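Local coordinates for bacteriocin immunity protein (Pseudomonas aeruginosa, PDB 6W0V) that binds the nuclease domain of pyocin S8 and probably protects the producing cell from its DNase activity, at residues Val32-Ile37 with Asp48-Pro53; Lys69-Arg72 with Gly76-Gly79. The protein carries 1 engineered substitution. One frame throughout, in Å; residues are numbered along the deposited sequence.

Contact 1: residues Val32-Ile37 with Asp48-Pro53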
loop_
_atom_site.group_PDB
_atom_site.type_symbol
_atom_site.label_atom_id
_atom_site.label_comp_id
_atom_site.label_asym_id
_atom_site.label_seq_id
_atom_site.Cartn_x
_atom_site.Cartn_y
_atom_site.Cartn_z
ATOM N N VAL B 32 11.244 -0.156 4.943
ATOM C CA VAL B 32 12.724 -0.036 4.926
ATOM C C VAL B 32 13.164 -0.405 3.517
ATOM O O VAL B 32 13.976 0.323 2.963
ATOM C CB VAL B 32 13.390 -0.928 5.983
ATOM C CG1 VAL B 32 14.892 -1.019 5.760
ATOM C CG2 VAL B 32 13.085 -0.438 7.384
ATOM N N VAL B 33 12.619 -1.489 2.978
ATOM C CA VAL B 33 13.034 -1.984 1.637
ATOM C C VAL B 33 12.525 -0.988 0.605
ATOM O O VAL B 33 13.295 -0.537 -0.248
ATOM C CB VAL B 33 12.508 -3.403 1.397
ATOM C CG1 VAL B 33 12.740 -3.850 -0.034
ATOM C CG2 VAL B 33 13.134 -4.376 2.375
ATOM N N VAL B 34 11.255 -0.646 0.662
ATOM C CA VAL B 34 10.660 0.262 -0.345
ATOM C C VAL B 34 11.502 1.525 -0.405
ATOM O O VAL B 34 11.875 1.944 -1.491
ATOM C CB VAL B 34 9.200 0.598 -0.019
ATOM C CG1 VAL B 34 8.711 1.767 -0.862
ATOM C CG2 VAL B 34 8.314 -0.621 -0.190
ATOM N N TYR B 35 11.788 2.122 0.737
ATOM C CA TYR B 35 12.474 3.429 0.762
ATOM C C TYR B 35 13.951 3.259 0.461
ATOM O O TYR B 35 14.508 4.199 -0.095
ATOM C CB TYR B 35 12.152 4.180 2.043
ATOM C CG TYR B 35 10.805 4.791 1.819
ATOM C CD1 TYR B 35 10.684 5.912 1.016
ATOM C CD2 TYR B 35 9.660 4.125 2.191
ATOM C CE1 TYR B 35 9.443 6.439 0.707
ATOM C CE2 TYR B 35 8.410 4.644 1.906
ATOM C CZ TYR B 35 8.301 5.806 1.165
ATOM O OH TYR B 35 7.080 6.333 0.857
ATOM N N ALA B 36 14.541 2.116 0.784
ATOM C CA ALA B 36 15.938 1.856 0.389
ATOM C C ALA B 36 15.958 1.981 -1.131
ATOM O O ALA B 36 16.854 2.645 -1.683
ATOM C CB ALA B 36 16.418 0.511 0.857
ATOM N N ILE B 37 14.952 1.408 -1.776
ATOM C CA ILE B 37 14.877 1.398 -3.260
ATOM C C ILE B 37 14.576 2.810 -3.739
ATOM O O ILE B 37 15.302 3.333 -4.580
ATOM C CB ILE B 37 13.812 0.420 -3.757
ATOM C CG1 ILE B 37 14.193 -1.008 -3.386
ATOM C CG2 ILE B 37 13.586 0.602 -5.251
ATOM C CD1 ILE B 37 13.059 -1.953 -3.436
ATOM N N ASP B 48 5.786 4.793 -7.118
ATOM C CA ASP B 48 4.939 4.378 -8.259
ATOM C C ASP B 48 5.732 3.421 -9.134
ATOM O O ASP B 48 5.137 2.547 -9.731
ATOM C CB ASP B 48 4.505 5.555 -9.117
ATOM C CG ASP B 48 3.459 6.410 -8.447
ATOM O OD1 ASP B 48 3.128 6.113 -7.279
ATOM O OD2 ASP B 48 3.000 7.348 -9.088
ATOM N N ILE B 49 7.040 3.616 -9.187
ATOM C CA ILE B 49 7.910 2.819 -10.086
ATOM C C ILE B 49 7.838 1.350 -9.651
ATOM O O ILE B 49 8.012 0.467 -10.490
ATOM C CB ILE B 49 9.324 3.420 -10.065
ATOM C CG1 ILE B 49 9.977 3.328 -11.442
ATOM C CG2 ILE B 49 10.158 2.829 -8.944
ATOM C CD1 ILE B 49 9.322 4.244 -12.458
ATOM N N ILE B 50 7.526 1.093 -8.379
ATOM C CA ILE B 50 7.352 -0.279 -7.844
ATOM C C ILE B 50 5.869 -0.633 -7.873
ATOM O O ILE B 50 5.515 -1.702 -8.362
ATOM C CB ILE B 50 7.886 -0.361 -6.407
ATOM C CG1 ILE B 50 9.360 0.047 -6.336
ATOM C CG2 ILE B 50 7.645 -1.748 -5.846
ATOM C CD1 ILE B 50 9.822 0.381 -4.945
ATOM N N PHE B 51 5.044 0.224 -7.280
ATOM C CA PHE B 51 3.664 -0.144 -6.894
ATOM C C PHE B 51 2.647 0.186 -7.974
ATOM O O PHE B 51 1.573 -0.389 -7.949
ATOM C CB PHE B 51 3.305 0.531 -5.579
ATOM C CG PHE B 51 4.063 -0.086 -4.447
ATOM C CD1 PHE B 51 3.596 -1.237 -3.836
ATOM C CD2 PHE B 51 5.273 0.438 -4.038
ATOM C CE1 PHE B 51 4.329 -1.840 -2.831
ATOM C CE2 PHE B 51 5.992 -0.154 -3.016
ATOM C CZ PHE B 51 5.519 -1.296 -2.419
ATOM N N TYR B 52 2.983 1.080 -8.897
ATOM C CA TYR B 52 2.054 1.524 -9.958
ATOM C C TYR B 52 2.761 1.450 -11.292
ATOM O O TYR B 52 2.851 2.446 -11.997
ATOM C CB TYR B 52 1.505 2.904 -9.622
ATOM C CG TYR B 52 0.608 2.803 -8.431
ATOM C CD1 TYR B 52 -0.719 2.466 -8.601
ATOM C CD2 TYR B 52 1.117 2.897 -7.151
ATOM C CE1 TYR B 52 -1.555 2.298 -7.519
ATOM C CE2 TYR B 52 0.295 2.730 -6.056
ATOM C CZ TYR B 52 -1.037 2.429 -6.247
ATOM O OH TYR B 52 -1.856 2.275 -5.179
ATOM N N PRO B 53 3.201 0.248 -11.699
ATOM C CA PRO B 53 3.680 0.074 -13.064
ATOM C C PRO B 53 2.509 0.462 -13.978
ATOM O O PRO B 53 1.383 0.101 -13.664
ATOM C CB PRO B 53 4.036 -1.416 -13.131
ATOM C CG PRO B 53 3.161 -2.049 -12.068
ATOM C CD PRO B 53 3.121 -1.019 -10.959
#
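The Phe51 ring meets Val34 at its rim: methyl CG2 of Val34 lies in the ring plane, 3.6 Å from CZ, while CG1 of Val34 comes within 4.0 Å of CE2. One face of the same ring carries its own neighbour in sequence, with Ile50 CG2 standing 3.6 Å above the plane and displaced toward the rim. The ring also stacks with Phe81 of the pyocin S8 chain, which packs on Val34 as well, so a flat aromatic residue here can serve the interior and the partner protein together.

Ile50 takes the other half of the contact. Its CG1 lies beside the backbone N (chi1 -58°) and the chain then runs on extended, chi2 163°, which carries CD1 forward to meet CG2 of Ile37 at 3.8 Å and CB of Ile37 at 4.2 Å. The same methyl is 4.3 Å from the backbone O of Val34, fitting between the two residues a helical turn apart. No hydrogen bond joins the segments, and branched aliphatic residues suit such a seam because they fill it with methyl groups and bring no polar side-chain atom that would need a partner. Leu19 of helix 9-21 touches Val34 and Ile37, Ile68 of helix 61-74 reaches Ile37, and Val64 reaches Ile50.

The arrangement is that of the four-helix fold of the colicin and pyocin immunity proteins, in which a short third helix, here 48-51, packs on the second and faces the toxin: Asp48 in the helix and Tyr52 just after it both hydrogen-bond to the pyocin S8 chain.

Contact 2: residues Lys69-Arg72 with Gly76-Gly79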
loop_
_atom_site.group_PDB
_atom_site.type_symbol
_atom_site.label_atom_id
_atom_site.label_comp_id
_atom_site.label_asym_id
_atom_site.label_seq_id
_atom_site.Cartn_x
_atom_site.Cartn_y
_atom_site.Cartn_z
ATOM N N LYS B 69 16.923 2.048 -13.594
ATOM C CA LYS B 69 18.185 2.164 -14.342
ATOM C C LYS B 69 17.984 3.083 -15.536
ATOM O O LYS B 69 18.855 3.903 -15.791
ATOM C CB LYS B 69 18.608 0.781 -14.793
ATOM C CG LYS B 69 19.188 -0.061 -13.683
ATOM C CD LYS B 69 19.390 -1.473 -14.104
ATOM C CE LYS B 69 20.323 -1.606 -15.284
ATOM N NZ LYS B 69 20.428 -3.034 -15.625
ATOM N N GLU B 70 16.886 2.915 -16.254
ATOM C CA GLU B 70 16.685 3.695 -17.492
ATOM C C GLU B 70 16.582 5.157 -17.116
ATOM O O GLU B 70 17.172 6.006 -17.777
ATOM C CB GLU B 70 15.435 3.282 -18.237
ATOM C CG GLU B 70 15.626 1.986 -18.955
ATOM C CD GLU B 70 14.505 1.713 -19.926
ATOM O OE1 GLU B 70 13.430 2.318 -19.774
ATOM O OE2 GLU B 70 14.718 0.911 -20.820
ATOM N N TRP B 71 15.833 5.440 -16.069
ATOM C CA TRP B 71 15.623 6.842 -15.704
ATOM C C TRP B 71 16.955 7.467 -15.302
ATOM O O TRP B 71 17.288 8.572 -15.762
ATOM C CB TRP B 71 14.584 6.931 -14.597
ATOM C CG TRP B 71 14.194 8.356 -14.539
ATOM C CD1 TRP B 71 13.352 9.015 -15.383
ATOM C CD2 TRP B 71 14.830 9.342 -13.734
ATOM N NE1 TRP B 71 13.356 10.349 -15.097
ATOM C CE2 TRP B 71 14.254 10.577 -14.091
ATOM C CE3 TRP B 71 15.787 9.286 -12.719
ATOM C CZ2 TRP B 71 14.629 11.764 -13.480
ATOM C CZ3 TRP B 71 16.137 10.463 -12.101
ATOM C CH2 TRP B 71 15.568 11.676 -12.480
ATOM N N ARG B 72 17.716 6.766 -14.478
ATOM C CA ARG B 72 19.006 7.286 -13.980
ATOM C C ARG B 72 19.962 7.435 -15.153
ATOM O O ARG B 72 20.584 8.488 -15.259
ATOM C CB ARG B 72 19.566 6.331 -12.940
ATOM C CG ARG B 72 18.713 6.354 -11.687
ATOM C CD ARG B 72 19.253 5.444 -10.632
ATOM N NE ARG B 72 20.525 5.960 -10.196
ATOM C CZ ARG B 72 20.709 6.977 -9.370
ATOM N NH1 ARG B 72 19.674 7.583 -8.806
ATOM N NH2 ARG B 72 21.942 7.349 -9.070
ATOM N N GLY B 76 21.449 11.489 -16.122
ATOM C CA GLY B 76 22.747 11.982 -15.644
ATOM C C GLY B 76 23.035 11.500 -14.251
ATOM O O GLY B 76 23.821 12.145 -13.554
ATOM N N LEU B 77 22.412 10.394 -13.859
ATOM C CA LEU B 77 22.668 9.825 -12.524
ATOM C C LEU B 77 23.428 8.526 -12.655
ATOM O O LEU B 77 23.262 7.788 -13.622
ATOM C CB LEU B 77 21.337 9.633 -11.805
ATOM C CG LEU B 77 20.637 10.934 -11.456
ATOM C CD1 LEU B 77 19.291 10.630 -10.846
ATOM C CD2 LEU B 77 21.493 11.761 -10.513
ATOM N N PRO B 78 24.286 8.238 -11.664
ATOM C CA PRO B 78 25.145 7.072 -11.708
ATOM C C PRO B 78 24.352 5.787 -11.488
ATOM O O PRO B 78 23.279 5.797 -10.901
ATOM C CB PRO B 78 26.165 7.307 -10.595
ATOM C CG PRO B 78 25.451 8.198 -9.624
ATOM C CD PRO B 78 24.501 9.037 -10.453
ATOM N N GLY B 79 24.891 4.710 -12.033
ATOM C CA GLY B 79 24.353 3.363 -11.856
ATOM C C GLY B 79 25.044 2.676 -10.708
ATOM O O GLY B 79 25.648 3.359 -9.835
#
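A Schellman motif ends helix 61-74 here, with the chain turning back on the last helical turn. Its signature is the bond from Leu77 N to Arg72 O, five residues back, 3.0 Å long with an N-H...O angle of 159°. Gly76 makes the reversal, and its positive phi of 74° is a conformation that glycine adopts readily. The side-chain amide of Asn75 also hydrogen-bonds to Trp71 O.

As is usual for this cap, the residue beyond the glycine is apolar and folds back on the helix. Leu77 CB sits over the centre of one face of the Arg72 guanidinium, 3.6 Å above its plane. The leucine methyl CD1 reaches on to the indole of Trp71, 3.4 Å from CZ3, approaching it obliquely.

At its edge the guanidinium grips a single carbonyl side-on: Pro78 O lies close to its plane, 2.8 Å from NE and 2.7 Å from NH2. A bend at chi3 (66°) curls the arginine so that these two nitrogens face the tail. Arginine suits this buried place because its aliphatic part and flat face accept Leu77 while its rim holds a backbone oxygen; the proline ring rests against NH2, with CD 3.4 Å away.

The remaining nitrogen, NH1, hydrogen-bonds to Ala41 O and Gln42 OE1, so that Arg72 ties the tail after helix 61-74 to the C-terminal end of helix 27-41. Nearby, His43 meets the Trp71 ring, and Lys69 forms a salt bridge with Glu9 at the start of helix 9-21.

How the contacts relate
Contact 1 is buried near the middle of the chain and brings two separate helices together, whereas contact 2 lies at the surface and joins a helix to the tail that follows it. Their chemistry differs accordingly: the first is made by apolar side chains, with no hydrogen bond between its segments, the second combines hydrogen bonds with one buried arginine flanked by apolar groups. They are in series along the sequence, with centres about 16 Å apart and no direct touch. Helices 27-41 and 61-74 nevertheless link them, each contributing to both regions. The pyocin S8 chain reaches the segments of contact 1, while no other protein chain of the assembly touches those of contact 2.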